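P-nitrophenyl phosphatase (Pho2) (Archaeoglobus fulgidus, PDB 3QGM) probably acts as a metal-dependent phosphatase of the haloacid dehalogenase (HAD) superfamily, with calcium bound at its metal site in this crystal. Local coordinates at residues G167-I170 against G171-W175. Residues are numbered along the deposited sequence; the frame is centred on the assembly and turned at random.
Sequences GMII and GALYW
Two turns of the alpha-helix 167-177 make this contact, in the part of the HAD-type phosphatase built round the parallel sheet that includes strands 120-123 and 146-149, away from the metal site and probably the cap domain. Four successive i to i+4 backbone bonds tie the turns together, Gly171 N to Gly167 O, Ala172 N to Met168 O, Leu173 N to Ile169 O and Tyr174 N to Ile170 O, all between 2.8 and 3.0 Å from N to O. The third is the straightest, with an angle of 171° at the hydrogen.

Ile169 and Leu173, one turn apart, lie side by side and point the same way. Ile169 carries CG2 anti to its backbone N, and this methyl meets Leu173 CD1 at 4.0 Å. Both side chains reach Val123 on strand 120-123, Leu173 and Ile170 touch Tyr147 of strand 146-149, and Leu173 also meets Ala137 of helix 131-143, so Ile169, Ile170 and Leu173 all face strands of that sheet.

The second subunit also packs against this helix: Ala172 lies on Met168 of the second subunit, Met168, a selenomethionine here, on Met134 of the second subunit, and Ile170 on Trp175 of the second subunit. The rings of Tyr174 and Trp175 meet Trp175 and Tyr174 of the other copy, respectively, with planes at about 45°. Swinging CG of Tyr174 anti to its backbone N (chi1 170°) leads the phenol away from the preceding turn, leaving CB as its point of contact there, 3.3 Å from Ile170 O.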
loop_
_atom_site.group_PDB
_atom_site.type_symbol
_atom_site.label_atom_id
_atom_site.label_comp_id
_atom_site.label_asym_id
_atom_site.label_seq_id
_atom_site.Cartn_x
_atom_site.Cartn_y
_atom_site.Cartn_z
ATOM N N GLY A 167 -7.985 -2.538 -2.806
ATOM C CA GLY A 167 -7.010 -1.648 -3.429
ATOM C C GLY A 167 -5.851 -1.298 -2.518
ATOM O O GLY A 167 -4.785 -0.871 -2.964
HETATM N N MSE A 168 -6.044 -1.490 -1.227
HETATM C CA MSE A 168 -4.955 -1.314 -0.328
HETATM C C MSE A 168 -3.791 -2.265 -0.628
HETATM O O MSE A 168 -2.603 -1.840 -0.602
HETATM C CB MSE A 168 -5.383 -1.497 1.100
HETATM C CG MSE A 168 -4.316 -0.979 1.997
HETATM SE SE MSE A 168 -3.287 -2.459 2.554
HETATM C CE MSE A 168 -4.484 -2.622 4.090
ATOM N N ILE A 169 -4.121 -3.532 -0.880
ATOM C CA ILE A 169 -3.104 -4.546 -1.132
ATOM C C ILE A 169 -2.535 -4.255 -2.538
ATOM O O ILE A 169 -1.339 -4.242 -2.745
ATOM C CB ILE A 169 -3.646 -5.998 -1.019
ATOM C CG1 ILE A 169 -4.130 -6.280 0.423
ATOM C CG2 ILE A 169 -2.567 -6.979 -1.434
ATOM C CD1 ILE A 169 -4.938 -7.533 0.594
ATOM N N ILE A 170 -3.388 -3.900 -3.486
ATOM C CA ILE A 170 -2.890 -3.519 -4.802
ATOM C C ILE A 170 -1.903 -2.382 -4.770
ATOM O O ILE A 170 -0.892 -2.410 -5.467
ATOM C CB ILE A 170 -4.038 -3.185 -5.783
ATOM C CG1 ILE A 170 -4.897 -4.429 -6.013
ATOM C CG2 ILE A 170 -3.466 -2.681 -7.122
ATOM C CD1 ILE A 170 -6.356 -4.148 -6.471
ATOM N N GLY A 171 -2.228 -1.357 -4.003
ATOM C CA GLY A 171 -1.386 -0.203 -3.879
ATOM C C GLY A 171 -0.067 -0.521 -3.200
ATOM O O GLY A 171 1.003 -0.051 -3.635
ATOM N N ALA A 172 -0.130 -1.334 -2.150
ATOM C CA ALA A 172 1.104 -1.765 -1.474
ATOM C C ALA A 172 2.042 -2.495 -2.443
ATOM O O ALA A 172 3.191 -2.167 -2.537
ATOM C CB ALA A 172 0.791 -2.625 -0.267
ATOM N N LEU A 173 1.520 -3.467 -3.180
ATOM C CA LEU A 173 2.310 -4.268 -4.099
ATOM C C LEU A 173 2.856 -3.431 -5.246
ATOM O O LEU A 173 4.028 -3.557 -5.594
ATOM C CB LEU A 173 1.471 -5.426 -4.627
ATOM C CG LEU A 173 1.099 -6.476 -3.594
ATOM C CD1 LEU A 173 0.184 -7.504 -4.247
ATOM C CD2 LEU A 173 2.397 -7.107 -2.975
ATOM N N TYR A 174 2.037 -2.527 -5.771
ATOM C CA TYR A 174 2.451 -1.591 -6.806
ATOM C C TYR A 174 3.610 -0.710 -6.324
ATOM O O TYR A 174 4.619 -0.513 -7.040
ATOM C CB TYR A 174 1.278 -0.685 -7.286
ATOM C CG TYR A 174 1.799 0.435 -8.168
ATOM C CD1 TYR A 174 2.214 0.193 -9.466
ATOM C CD2 TYR A 174 1.993 1.707 -7.658
ATOM C CE1 TYR A 174 2.739 1.236 -10.270
ATOM C CE2 TYR A 174 2.522 2.722 -8.427
ATOM C CZ TYR A 174 2.898 2.482 -9.723
ATOM O OH TYR A 174 3.386 3.533 -10.446
ATOM N N TRP A 175 3.468 -0.146 -5.138
ATOM C CA TRP A 175 4.515 0.728 -4.674
ATOM C C TRP A 175 5.844 0.026 -4.473
ATOM O O TRP A 175 6.906 0.584 -4.806
ATOM C CB TRP A 175 4.091 1.431 -3.412
ATOM C CG TRP A 175 4.919 2.553 -3.025
ATOM C CD1 TRP A 175 5.962 2.541 -2.161
ATOM C CD2 TRP A 175 4.703 3.907 -3.383
ATOM N NE1 TRP A 175 6.443 3.818 -1.993
ATOM C CE2 TRP A 175 5.667 4.677 -2.713
ATOM C CE3 TRP A 175 3.753 4.554 -4.187
ATOM C CZ2 TRP A 175 5.776 6.063 -2.884
ATOM C CZ3 TRP A 175 3.830 5.902 -4.330
ATOM C CH2 TRP A 175 4.850 6.658 -3.680
#